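PDB 2DVZ: putative exported protein, which probably serves as the periplasmic solute receptor (BugE) of a carboxylate transport system, binding glutamate. Local coordinates for residues P17-I21 with L48-M52; L39-M44 with A266-V272. One frame throughout, in Å; residues are numbered along the deposited sequence.

Overall arrangement
Contacts 1 and 2 both draw on the beta-alpha-beta unit of strand 21-25, helix 32-48 and strand 52-56. Helix 32-48 supplies a segment to each: in contact 2, 39-44 is covered by 266-272, which comes from far along the chain with the end of helix 253-267 and the start of helix 270-279, while Leu48 opens the turn into strand 52-56, whose first residue bridges Ile21 in contact 1. Their centres lie about 15 Å apart, and they touch where SE of Met52 packs 3.7 Å from CB of Met44. Contact 1 lies away from the glutamate pocket. Contact 2 is nearer, with the side chain of Val40 about 8 Å from that of Tyr243, a glutamate-binding residue, and that of Leu39 about 13 Å from the bound glutamic acid.

Contact 1: P17-I21 with L48-M52; sequences PSKAI and LGQPM
Ile21 and Met52 form a parallel beta bridge, their CA atoms 4.6 Å apart, and the N-H of Ile21 gives a nearly straight bond (170°) to O of Pro51 at 2.8 Å. CA of Met52 adds a CA-H...O contact to O of Ile21. The side chains of these two residues run side by side on one sheet face, CD1 of Ile21 coming 4.1 Å from CG of Met52. The same CD1 meets CD1 of Leu48 at 4.2 Å, the two side chains crossing at about a right angle. Here begins the pairing of strands 21-25 and 52-56, joined by the beta-alpha-beta crossover through helix 32-48; Leu48 also reaches Leu259 and Ala262 of helix 253-267. Further out, Gln50 fills the bend of 17-21. Its chain folds back at chi2 (-60°), which carries the amide over the Ser18-Lys19 backbone, with CG 3.4 Å from O of Pro17 and 3.5 Å from O of Lys19. The Pro17 ring leans on the same CG through CB, 3.8 Å away, and CG of Pro17 approaches CB of Leu48. Beside the bridge, CB of Ala20 rests 3.7 Å from CG of Pro51.

Contact 2: L39-M44 with A266-V272; sequences LVTQRM and ALKDPKV
The guanidinium of Arg43 meets the carboxylate of Asp269 edge-on, the two planes standing 87° apart. NE donates to OD2 of Asp269 at 2.8 Å, a salt bridge made within the guanidinium plane; on the acceptor, the bond uses the anti side of OD2 and lies well out of the carboxylate plane. A water completes the link, accepting from NH2 of Arg43 and donating to the same OD2, which is thus gripped by two donors. The other oxygen serves the backbone: OD1 of Asp269 takes the N-H of Lys271 at 2.8 Å and, weakly, that of Val272, capping helix 270-279 at its N terminus. One carboxylate therefore ties Arg43 to a helix start, and the N-terminal end of that helix would be expected to stabilise the negative charge of Asp269.

Arg43 gets there by leaving its helix with CG anti to the backbone N (chi1 -177°) and then bending at chi2 (61°), which lays CG 3.7 Å from both CA and CB of Ala266 and turns NE toward the aspartate. The methyl of Ala266 sits between CG of Arg43 and CG of Met44, the latter 3.8 Å away. Alongside, CG2 of Val40 meets CD2 of Leu267 at 4.0 Å. The two methyls of Leu39 meet those of Val272 pairwise, CD1 near CG2 and CD2 4.1 Å from CG1. Val40 and Met44 are backed by Phe112 of strand 106-121. Helix 32-48 is thus packed into the turn between helices 253-267 and 270-279, as part of the helical layer covering the central sheet in an alpha/beta domain of this periplasmic binding protein.

Contact 1: P17-I21 with L48-M52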
loop_
_atom_site.group_PDB
_atom_site.type_symbol
_atom_site.label_atom_id
_atom_site.label_comp_id
_atom_site.label_asym_id
_atom_site.label_seq_id
_atom_site.Cartn_x
_atom_site.Cartn_y
_atom_site.Cartn_z
ATOM N N PRO A 17 19.276 -9.981 17.439
ATOM C CA PRO A 17 19.085 -8.659 18.037
ATOM C C PRO A 17 19.272 -8.731 19.560
ATOM O O PRO A 17 18.872 -9.714 20.153
ATOM C CB PRO A 17 17.638 -8.316 17.674
ATOM C CG PRO A 17 16.967 -9.684 17.306
ATOM C CD PRO A 17 18.028 -10.756 17.451
ATOM N N SER A 18 19.850 -7.687 20.168
ATOM C CA SER A 18 20.184 -7.677 21.594
ATOM C C SER A 18 19.338 -6.628 22.302
ATOM O O SER A 18 19.276 -6.553 23.549
ATOM C CB SER A 18 21.699 -7.441 21.785
ATOM O OG SER A 18 22.118 -6.195 21.219
ATOM N N LYS A 19 18.628 -5.854 21.488
ATOM C CA LYS A 19 17.709 -4.835 21.965
ATOM C C LYS A 19 16.496 -4.668 20.983
ATOM O O LYS A 19 16.456 -5.290 19.919
ATOM C CB LYS A 19 18.492 -3.528 22.125
ATOM C CG LYS A 19 18.951 -2.938 20.829
ATOM C CD LYS A 19 19.860 -1.763 21.007
ATOM C CE LYS A 19 20.121 -1.148 19.672
ATOM N NZ LYS A 19 21.287 -0.222 19.605
ATOM N N ALA A 20 15.532 -3.826 21.367
ATOM C CA ALA A 20 14.392 -3.436 20.532
ATOM C C ALA A 20 14.770 -2.946 19.140
ATOM O O ALA A 20 15.771 -2.231 18.950
ATOM C CB ALA A 20 13.539 -2.354 21.230
ATOM N N ILE A 21 13.924 -3.325 18.179
ATOM C CA ILE A 21 14.059 -2.897 16.793
ATOM C C ILE A 21 12.925 -1.913 16.498
ATOM O O ILE A 21 11.773 -2.201 16.788
ATOM C CB ILE A 21 13.976 -4.099 15.834
ATOM C CG1 ILE A 21 15.061 -5.125 16.152
ATOM C CG2 ILE A 21 14.042 -3.651 14.395
ATOM C CD1 ILE A 21 14.607 -6.534 15.991
ATOM N N LEU A 48 11.962 -13.443 17.307
ATOM C CA LEU A 48 13.265 -12.791 17.465
ATOM C C LEU A 48 13.702 -12.625 18.932
ATOM O O LEU A 48 14.890 -12.452 19.209
ATOM C CB LEU A 48 13.318 -11.446 16.708
ATOM C CG LEU A 48 13.347 -11.493 15.165
ATOM C CD1 LEU A 48 13.052 -10.112 14.505
ATOM C CD2 LEU A 48 14.645 -12.075 14.685
ATOM N N GLY A 49 12.751 -12.687 19.852
ATOM C CA GLY A 49 13.023 -12.518 21.280
ATOM C C GLY A 49 13.405 -11.088 21.657
ATOM O O GLY A 49 14.016 -10.867 22.720
ATOM N N GLN A 50 13.029 -10.130 20.783
ATOM C CA GLN A 50 13.131 -8.699 21.040
ATOM C C GLN A 50 11.881 -7.974 20.570
ATOM O O GLN A 50 11.291 -8.345 19.568
ATOM C CB GLN A 50 14.370 -8.074 20.368
ATOM C CG GLN A 50 15.709 -8.553 20.891
ATOM C CD GLN A 50 15.952 -8.300 22.370
ATOM O OE1 GLN A 50 15.412 -7.358 22.967
ATOM N NE2 GLN A 50 16.778 -9.141 22.974
ATOM N N PRO A 51 11.461 -6.926 21.300
ATOM C CA PRO A 51 10.375 -6.111 20.719
ATOM C C PRO A 51 10.735 -5.434 19.386
ATOM O O PRO A 51 11.883 -5.040 19.164
ATOM C CB PRO A 51 10.113 -5.039 21.786
ATOM C CG PRO A 51 11.408 -5.017 22.612
ATOM C CD PRO A 51 11.872 -6.435 22.632
HETATM N N MSE A 52 9.737 -5.358 18.514
HETATM C CA MSE A 52 9.777 -4.582 17.304
HETATM C C MSE A 52 8.739 -3.502 17.455
HETATM O O MSE A 52 7.554 -3.778 17.524
HETATM C CB MSE A 52 9.454 -5.458 16.111
HETATM C CG MSE A 52 10.558 -6.449 15.805
HETATM SE SE MSE A 52 10.144 -7.401 14.189
HETATM C CE MSE A 52 11.215 -6.436 12.859
#

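Contact 2: L39-M44 with A266-V272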
loop_
_atom_site.group_PDB
_atom_site.type_symbol
_atom_site.label_atom_id
_atom_site.label_comp_id
_atom_site.label_asym_id
_atom_site.label_seq_id
_atom_site.Cartn_x
_atom_site.Cartn_y
_atom_site.Cartn_z
ATOM N N LEU A 39 0.696 -6.541 12.384
ATOM C CA LEU A 39 0.394 -7.966 12.378
ATOM C C LEU A 39 1.660 -8.794 12.261
ATOM O O LEU A 39 1.877 -9.707 13.069
ATOM C CB LEU A 39 -0.589 -8.335 11.241
ATOM C CG LEU A 39 -0.874 -9.824 10.965
ATOM C CD1 LEU A 39 -1.733 -10.353 12.044
ATOM C CD2 LEU A 39 -1.542 -10.021 9.581
ATOM N N VAL A 40 2.466 -8.501 11.234
ATOM C CA VAL A 40 3.662 -9.307 10.968
ATOM C C VAL A 40 4.822 -9.108 11.967
ATOM O O VAL A 40 5.377 -10.102 12.435
ATOM C CB VAL A 40 4.143 -9.212 9.511
ATOM C CG1 VAL A 40 5.335 -10.139 9.309
ATOM C CG2 VAL A 40 2.964 -9.532 8.513
ATOM N N THR A 41 5.154 -7.864 12.325
ATOM C CA THR A 41 6.232 -7.596 13.306
ATOM C C THR A 41 5.895 -8.091 14.729
ATOM O O THR A 41 6.776 -8.535 15.462
ATOM C CB THR A 41 6.682 -6.075 13.329
ATOM O OG1 THR A 41 5.614 -5.206 13.761
ATOM C CG2 THR A 41 7.204 -5.611 11.961
ATOM N N GLN A 42 4.626 -8.014 15.125
ATOM C CA GLN A 42 4.170 -8.630 16.389
ATOM C C GLN A 42 4.575 -10.082 16.537
ATOM O O GLN A 42 5.028 -10.494 17.604
ATOM C CB GLN A 42 2.646 -8.567 16.521
ATOM C CG GLN A 42 2.154 -7.234 17.057
ATOM C CD GLN A 42 2.695 -6.983 18.439
ATOM O OE1 GLN A 42 3.741 -6.315 18.620
ATOM N NE2 GLN A 42 2.015 -7.558 19.440
ATOM N N ARG A 43 4.350 -10.857 15.475
ATOM C CA ARG A 43 4.654 -12.265 15.458
ATOM C C ARG A 43 6.152 -12.522 15.221
ATOM O O ARG A 43 6.701 -13.449 15.792
ATOM C CB ARG A 43 3.754 -12.974 14.428
ATOM C CG ARG A 43 3.904 -14.490 14.339
ATOM C CD ARG A 43 3.553 -15.198 15.654
ATOM N NE ARG A 43 3.881 -16.638 15.613
ATOM C CZ ARG A 43 5.093 -17.157 15.745
ATOM N NH1 ARG A 43 6.153 -16.367 15.914
ATOM N NH2 ARG A 43 5.253 -18.466 15.681
HETATM N N MSE A 44 6.792 -11.730 14.359
HETATM C CA MSE A 44 8.248 -11.769 14.194
HETATM C C MSE A 44 8.936 -11.541 15.540
HETATM O O MSE A 44 9.915 -12.190 15.858
HETATM C CB MSE A 44 8.731 -10.703 13.208
HETATM C CG MSE A 44 8.573 -11.069 11.782
HETATM SE SE MSE A 44 9.193 -9.639 10.610
HETATM C CE MSE A 44 11.134 -9.697 10.890
ATOM N N ALA A 266 6.890 -16.108 10.898
ATOM C CA ALA A 266 5.674 -15.338 11.190
ATOM C C ALA A 266 4.562 -15.541 10.158
ATOM O O ALA A 266 3.377 -15.673 10.522
ATOM C CB ALA A 266 6.017 -13.859 11.306
ATOM N N LEU A 267 4.957 -15.561 8.884
ATOM C CA LEU A 267 4.055 -15.777 7.739
ATOM C C LEU A 267 3.534 -17.211 7.549
ATOM O O LEU A 267 2.620 -17.427 6.743
ATOM C CB LEU A 267 4.669 -15.241 6.430
ATOM C CG LEU A 267 4.978 -13.739 6.422
ATOM C CD1 LEU A 267 5.972 -13.369 5.311
ATOM C CD2 LEU A 267 3.701 -12.854 6.394
ATOM N N LYS A 268 4.114 -18.168 8.293
ATOM C CA LYS A 268 3.567 -19.514 8.424
ATOM C C LYS A 268 2.615 -19.614 9.614
ATOM O O LYS A 268 2.000 -20.652 9.826
ATOM C CB LYS A 268 4.669 -20.583 8.599
ATOM C CG LYS A 268 5.963 -20.359 7.831
ATOM C CD LYS A 268 5.963 -20.933 6.462
ATOM C CE LYS A 268 6.905 -22.151 6.414
ATOM N NZ LYS A 268 8.200 -21.814 5.767
ATOM N N ASP A 269 2.510 -18.575 10.426
ATOM C CA ASP A 269 1.630 -18.670 11.576
ATOM C C ASP A 269 0.165 -18.614 11.112
ATOM O O ASP A 269 -0.218 -17.691 10.367
ATOM C CB ASP A 269 1.944 -17.615 12.633
ATOM C CG ASP A 269 0.989 -17.671 13.804
ATOM O OD1 ASP A 269 -0.219 -17.557 13.582
ATOM O OD2 ASP A 269 1.416 -17.845 14.948
ATOM N N PRO A 270 -0.655 -19.614 11.547
ATOM C CA PRO A 270 -1.995 -19.775 10.957
ATOM C C PRO A 270 -2.898 -18.573 11.208
ATOM O O PRO A 270 -3.753 -18.286 10.382
ATOM C CB PRO A 270 -2.545 -21.048 11.648
ATOM C CG PRO A 270 -1.301 -21.779 12.181
ATOM C CD PRO A 270 -0.384 -20.650 12.575
ATOM N N LYS A 271 -2.700 -17.890 12.331
ATOM C CA LYS A 271 -3.433 -16.673 12.649
ATOM C C LYS A 271 -3.035 -15.489 11.740
ATOM O O LYS A 271 -3.879 -14.641 11.408
ATOM C CB LYS A 271 -3.264 -16.324 14.136
ATOM C CG LYS A 271 -3.567 -17.539 15.052
ATOM C CD LYS A 271 -4.432 -17.185 16.257
ATOM C CE LYS A 271 -3.570 -17.036 17.501
ATOM N NZ LYS A 271 -4.180 -16.031 18.422
ATOM N N VAL A 272 -1.768 -15.457 11.325
ATOM C CA VAL A 272 -1.270 -14.408 10.418
ATOM C C VAL A 272 -1.759 -14.694 8.999
ATOM O O VAL A 272 -2.235 -13.792 8.338
ATOM C CB VAL A 272 0.290 -14.233 10.459
ATOM C CG1 VAL A 272 0.777 -13.347 9.317
ATOM C CG2 VAL A 272 0.741 -13.665 11.810
HETATM O O HOH W 1 3.183 -20.220 14.366
#